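Local coordinates for protein pyruvate kinase (PDB 3GG8) that probably catalyses the last step of glycolysis, the magnesium-dependent transfer of phosphate from phosphoenolpyruvate to ADP, which yields pyruvate and ATP, at residues 64-69 with 99-104; 222-227 with 249-254. One frame throughout, in Å; residues are numbered along the deposited sequence.

Contact 1 (64-69 with 99-104); sequences VCRLNF and LLDTKG
Arg-66 and Asp-101 meet because both swing CG away from their own backbone N (chi1 170° and -174°), and the arginine then runs extended to NE, which carries its guanidinium across to the carboxylate. Their strands are parallel neighbours in the closed eight-stranded barrel of the pyruvate kinase TIM-barrel domain, joined through helix 74-90 as a beta-alpha-beta unit. The grip is side-on and falls on a single oxygen: Arg-66 NE lies 2.8 Å and its NH2 3.0 Å from Asp-101 OD2, which sits in the guanidinium plane. The carboxylate is turned 74° to that plane, and both nitrogens reach it from the same face. Lys-255 NZ, a second positive group, also forms a salt bridge with Asp-101 OD2, while Arg-66 NH1 bonds Thr-43 OG1. Leu-99 CD2 packs on the aliphatic arginine stem, 3.9 Å from Arg-66 CG. On the other face of the sheet lie Leu-67, which packs on helix 74-90 and on Phe-216, and Leu-100, which touches Ile-225. Leu-100 lies over one face of the Phe-69 ring, its CG 4.2 Å from the centroid in an off-centre CH-pi contact; His-77 stacks on the same phenylalanine. Backbone bonds close the strand pair, ending with Phe-69 N on Asp-101 O. At the strand ends water 1 lies between two side chains, 2.8 Å from Asn-68 OD1 and 2.6 Å from Asp-101 OD1, and Ser-70 N also bonds that asparagine oxygen.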
loop_
_atom_site.group_PDB
_atom_site.type_symbol
_atom_site.label_atom_id
_atom_site.label_comp_id
_atom_site.label_asym_id
_atom_site.label_seq_id
_atom_site.Cartn_x
_atom_site.Cartn_y
_atom_site.Cartn_z
ATOM N N VAL C 64 -29.305 12.424 23.076
ATOM C CA VAL C 64 -30.503 12.665 22.267
ATOM C C VAL C 64 -31.720 12.091 22.982
ATOM O O VAL C 64 -31.655 10.979 23.525
ATOM C CB VAL C 64 -30.394 12.022 20.849
ATOM C CG1 VAL C 64 -31.651 12.308 20.004
ATOM C CG2 VAL C 64 -29.090 12.482 20.110
ATOM N N CYS C 65 -32.810 12.866 22.955
ATOM C CA CYS C 65 -34.116 12.468 23.479
ATOM C C CYS C 65 -35.124 12.169 22.365
ATOM O O CYS C 65 -35.559 13.077 21.647
ATOM C CB CYS C 65 -34.681 13.571 24.373
ATOM S SG CYS C 65 -33.580 13.986 25.736
ATOM N N ARG C 66 -35.499 10.896 22.275
ATOM C CA ARG C 66 -36.506 10.397 21.355
ATOM C C ARG C 66 -37.909 10.459 21.953
ATOM O O ARG C 66 -38.165 9.881 23.012
ATOM C CB ARG C 66 -36.195 8.949 20.980
ATOM C CG ARG C 66 -37.316 8.249 20.199
ATOM C CD ARG C 66 -36.789 6.948 19.623
ATOM N NE ARG C 66 -37.779 6.183 18.860
ATOM C CZ ARG C 66 -38.509 5.188 19.362
ATOM N NH1 ARG C 66 -38.369 4.840 20.641
ATOM N NH2 ARG C 66 -39.379 4.540 18.586
ATOM N N LEU C 67 -38.799 11.177 21.275
ATOM C CA LEU C 67 -40.214 11.175 21.577
ATOM C C LEU C 67 -40.899 10.211 20.606
ATOM O O LEU C 67 -40.984 10.478 19.406
ATOM C CB LEU C 67 -40.784 12.568 21.377
ATOM C CG LEU C 67 -40.089 13.778 22.006
ATOM C CD1 LEU C 67 -40.746 15.060 21.506
ATOM C CD2 LEU C 67 -40.105 13.680 23.538
ATOM N N ASN C 68 -41.357 9.076 21.124
ATOM C CA ASN C 68 -42.086 8.105 20.331
ATOM C C ASN C 68 -43.564 8.459 20.110
ATOM O O ASN C 68 -44.412 8.156 20.954
ATOM C CB ASN C 68 -41.964 6.711 20.947
ATOM C CG ASN C 68 -42.583 5.652 20.074
ATOM O OD1 ASN C 68 -43.134 5.956 19.008
ATOM N ND2 ASN C 68 -42.518 4.405 20.514
ATOM N N PHE C 69 -43.888 9.052 18.960
ATOM C CA PHE C 69 -45.279 9.434 18.671
ATOM C C PHE C 69 -46.225 8.312 18.239
ATOM O O PHE C 69 -47.352 8.598 17.796
ATOM C CB PHE C 69 -45.351 10.610 17.692
ATOM C CG PHE C 69 -45.301 11.966 18.350
ATOM C CD1 PHE C 69 -44.161 12.395 19.013
ATOM C CD2 PHE C 69 -46.408 12.819 18.307
ATOM C CE1 PHE C 69 -44.117 13.662 19.622
ATOM C CE2 PHE C 69 -46.371 14.083 18.909
ATOM C CZ PHE C 69 -45.207 14.502 19.559
ATOM N N LEU C 99 -35.599 14.374 19.150
ATOM C CA LEU C 99 -35.994 13.638 17.959
ATOM C C LEU C 99 -37.476 13.230 18.069
ATOM O O LEU C 99 -37.846 12.540 19.021
ATOM C CB LEU C 99 -35.068 12.402 17.817
ATOM C CG LEU C 99 -35.199 11.381 16.667
ATOM C CD1 LEU C 99 -33.841 11.038 16.045
ATOM C CD2 LEU C 99 -35.883 10.087 17.106
ATOM N N LEU C 100 -38.323 13.686 17.130
ATOM C CA LEU C 100 -39.702 13.189 17.005
ATOM C C LEU C 100 -39.715 11.920 16.135
ATOM O O LEU C 100 -39.263 11.947 14.992
ATOM C CB LEU C 100 -40.598 14.262 16.381
ATOM C CG LEU C 100 -42.125 14.127 16.334
ATOM C CD1 LEU C 100 -42.729 15.455 15.938
ATOM C CD2 LEU C 100 -42.610 13.047 15.368
ATOM N N ASP C 101 -40.206 10.812 16.680
ATOM C CA ASP C 101 -40.289 9.543 15.938
ATOM C C ASP C 101 -41.755 9.276 15.584
ATOM O O ASP C 101 -42.571 8.996 16.459
ATOM C CB ASP C 101 -39.690 8.391 16.762
ATOM C CG ASP C 101 -39.625 7.064 15.989
ATOM O OD1 ASP C 101 -40.533 6.789 15.160
ATOM O OD2 ASP C 101 -38.672 6.273 16.220
ATOM N N THR C 102 -42.086 9.372 14.300
ATOM C CA THR C 102 -43.485 9.332 13.876
ATOM C C THR C 102 -44.123 7.937 14.086
ATOM O O THR C 102 -43.419 6.899 14.138
ATOM C CB THR C 102 -43.666 9.806 12.407
ATOM O OG1 THR C 102 -42.974 8.917 11.539
ATOM C CG2 THR C 102 -43.125 11.235 12.191
ATOM N N LYS C 103 -45.447 7.928 14.244
ATOM C CA LYS C 103 -46.202 6.683 14.298
ATOM C C LYS C 103 -46.116 5.962 12.950
ATOM O O LYS C 103 -45.676 4.805 12.876
ATOM C CB LYS C 103 -47.658 6.963 14.652
ATOM C CG LYS C 103 -48.527 5.736 14.879
ATOM C CD LYS C 103 -49.941 6.188 15.080
ATOM C CE LYS C 103 -50.912 5.038 15.221
ATOM N NZ LYS C 103 -51.003 4.693 16.654
ATOM N N GLY C 104 -46.530 6.654 11.891
ATOM C CA GLY C 104 -46.530 6.066 10.551
ATOM C C GLY C 104 -47.567 4.967 10.345
ATOM O O GLY C 104 -48.391 4.714 11.221
HETATM O O HOH W 1 -42.444 5.603 16.366
#

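Contact 2 (222-227 with 249-254); sequences CNFIAA and HIRIIP
Phe-224 and Arg-251 sit side by side on one face of the sheet where parallel strands 224-227 and 251-256 of the TIM barrel are neighbours; helix 233-243 connects them as a beta-alpha-beta unit. Backbone bonding comes first. Arg-251 N bonds Asn-223 O, Ile-225 N bonds Arg-251 O at 2.9 Å, and Ile-253 N bonds Ile-225 O at 2.7 Å. Ala-227 N bonds Ile-253 O at 3.2 Å, the longest of the four. Supporting CA-H...O contacts include Phe-224 CA to Arg-251 O.

Apolar packing splits between the two faces. On one, the Phe-224 ring, with CG beside its own backbone N (chi1 -65°), meets the neighbouring strand obliquely: Phe-224 CD1 lies 3.6 Å from Arg-251 CB and 3.7 Å from Ile-253 CG1. His-447 meets that ring edge-to-face. On the other, Ile-225 CG1 touches Ile-250 CG2 at 3.7 Å, and Leu-243 packs on Ile-250.

Polar side chains gather at the start of the strands. Asn-223 ND2 donates to water 2, which donates in turn to His-249 O, while Asn-223 OD1 takes Ile-98 N. The Arg-251 chain bends at chi2 and leads away from the partner strand; its NH1 bonds Arg-248 O and, weakly, Ile-250 O. Across the pair itself, then, cohesion comes from backbone bonds and hydrocarbon contact, with one water linking the Asn-223 amide to a backbone carbonyl and no charged pair between the strands.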
loop_
_atom_site.group_PDB
_atom_site.type_symbol
_atom_site.label_atom_id
_atom_site.label_comp_id
_atom_site.label_asym_id
_atom_site.label_seq_id
_atom_site.Cartn_x
_atom_site.Cartn_y
_atom_site.Cartn_z
ATOM N N CYS C 222 -38.167 20.473 18.128
ATOM C CA CYS C 222 -37.557 19.192 17.761
ATOM C C CYS C 222 -36.480 19.462 16.700
ATOM O O CYS C 222 -36.671 20.308 15.822
ATOM C CB CYS C 222 -38.604 18.219 17.243
ATOM S SG CYS C 222 -39.828 17.786 18.482
ATOM N N ASN C 223 -35.342 18.782 16.822
ATOM C CA ASN C 223 -34.224 18.998 15.905
ATOM C C ASN C 223 -34.189 17.965 14.792
ATOM O O ASN C 223 -33.622 18.213 13.732
ATOM C CB ASN C 223 -32.880 19.020 16.650
ATOM C CG ASN C 223 -32.940 19.835 17.924
ATOM O OD1 ASN C 223 -32.999 19.280 19.025
ATOM N ND2 ASN C 223 -32.952 21.161 17.782
ATOM N N PHE C 224 -34.787 16.804 15.050
ATOM C CA PHE C 224 -34.858 15.739 14.074
ATOM C C PHE C 224 -36.271 15.188 13.982
ATOM O O PHE C 224 -37.002 15.155 14.977
ATOM C CB PHE C 224 -33.946 14.566 14.468
ATOM C CG PHE C 224 -32.473 14.879 14.483
ATOM C CD1 PHE C 224 -31.686 14.664 13.339
ATOM C CD2 PHE C 224 -31.850 15.313 15.656
ATOM C CE1 PHE C 224 -30.304 14.913 13.345
ATOM C CE2 PHE C 224 -30.467 15.574 15.675
ATOM C CZ PHE C 224 -29.694 15.365 14.514
ATOM N N ILE C 225 -36.636 14.729 12.785
ATOM C CA ILE C 225 -37.767 13.828 12.607
ATOM C C ILE C 225 -37.216 12.452 12.211
ATOM O O ILE C 225 -36.456 12.325 11.254
ATOM C CB ILE C 225 -38.763 14.310 11.518
ATOM C CG1 ILE C 225 -39.173 15.787 11.700
ATOM C CG2 ILE C 225 -39.982 13.384 11.433
ATOM C CD1 ILE C 225 -40.039 16.125 12.921
ATOM N N ALA C 226 -37.573 11.432 12.974
ATOM C CA ALA C 226 -37.324 10.061 12.563
ATOM C C ALA C 226 -38.647 9.562 12.010
ATOM O O ALA C 226 -39.648 9.588 12.709
ATOM C CB ALA C 226 -36.863 9.200 13.738
ATOM N N ALA C 227 -38.661 9.160 10.740
ATOM C CA ALA C 227 -39.908 8.826 10.067
ATOM C C ALA C 227 -40.003 7.307 9.966
ATOM O O ALA C 227 -39.202 6.673 9.295
ATOM C CB ALA C 227 -39.947 9.463 8.695
ATOM N N HIS C 249 -34.492 24.121 9.939
ATOM C CA HIS C 249 -33.468 23.701 10.904
ATOM C C HIS C 249 -33.712 22.286 11.441
ATOM O O HIS C 249 -33.113 21.877 12.440
ATOM C CB HIS C 249 -33.369 24.685 12.077
ATOM C CG HIS C 249 -33.083 26.099 11.675
ATOM N ND1 HIS C 249 -31.844 26.515 11.241
ATOM C CD2 HIS C 249 -33.874 27.199 11.668
ATOM C CE1 HIS C 249 -31.887 27.806 10.964
ATOM N NE2 HIS C 249 -33.107 28.246 11.218
ATOM N N ILE C 250 -34.569 21.531 10.765
ATOM C CA ILE C 250 -34.891 20.171 11.187
ATOM C C ILE C 250 -34.322 19.155 10.198
ATOM O O ILE C 250 -34.419 19.322 8.973
ATOM C CB ILE C 250 -36.418 19.978 11.425
ATOM C CG1 ILE C 250 -36.907 20.938 12.513
ATOM C CG2 ILE C 250 -36.748 18.542 11.825
ATOM C CD1 ILE C 250 -38.392 20.929 12.684
ATOM N N ARG C 251 -33.691 18.126 10.750
ATOM C CA ARG C 251 -33.040 17.102 9.954
ATOM C C ARG C 251 -33.896 15.822 9.910
ATOM O O ARG C 251 -34.560 15.480 10.890
ATOM C CB ARG C 251 -31.638 16.832 10.511
ATOM C CG ARG C 251 -30.668 18.035 10.391
ATOM C CD ARG C 251 -30.523 18.545 8.951
ATOM N NE ARG C 251 -29.856 19.853 8.863
ATOM C CZ ARG C 251 -30.503 21.015 8.750
ATOM N NH1 ARG C 251 -31.828 21.025 8.700
ATOM N NH2 ARG C 251 -29.834 22.163 8.684
ATOM N N ILE C 252 -33.890 15.152 8.756
ATOM C CA ILE C 252 -34.746 13.997 8.489
ATOM C C ILE C 252 -33.975 12.685 8.602
ATOM O O ILE C 252 -32.944 12.512 7.948
ATOM C CB ILE C 252 -35.422 14.116 7.088
ATOM C CG1 ILE C 252 -36.186 15.440 6.982
ATOM C CG2 ILE C 252 -36.410 12.950 6.826
ATOM C CD1 ILE C 252 -36.696 15.731 5.590
ATOM N N ILE C 253 -34.483 11.772 9.433
ATOM C CA ILE C 253 -33.821 10.481 9.694
ATOM C C ILE C 253 -34.769 9.323 9.360
ATOM O O ILE C 253 -35.485 8.839 10.234
ATOM C CB ILE C 253 -33.354 10.341 11.176
ATOM C CG1 ILE C 253 -32.464 11.514 11.617
ATOM C CG2 ILE C 253 -32.686 8.966 11.415
ATOM C CD1 ILE C 253 -31.085 11.594 10.904
ATOM N N PRO C 254 -34.798 8.888 8.090
ATOM C CA PRO C 254 -35.676 7.787 7.712
ATOM C C PRO C 254 -35.350 6.502 8.477
ATOM O O PRO C 254 -34.172 6.195 8.710
ATOM C CB PRO C 254 -35.378 7.595 6.218
ATOM C CG PRO C 254 -34.821 8.879 5.775
ATOM C CD PRO C 254 -34.044 9.400 6.934
HETATM O O HOH W 2 -33.047 22.221 15.198
#

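Contacts 1 and 2 are both buried and belong to one barrel, their centres about 9 Å apart. They hold successive parts of the same sheet: strand 97-101 of contact 1 lies next to strand 224-227 of contact 2, joined by probable hydrogen bonds from Ala-226 N to Leu-100 O and from Thr-102 N to Ala-226 O. Leu-99 also packs against Ala-226 there. Their polar chemistry is placed differently. Contact 1 places a salt bridge between its strands, with a water near their C-terminal ends; contact 2 relies on apolar side chains, and its bridging water sits at the N-terminal ends, where His-249 is exposed.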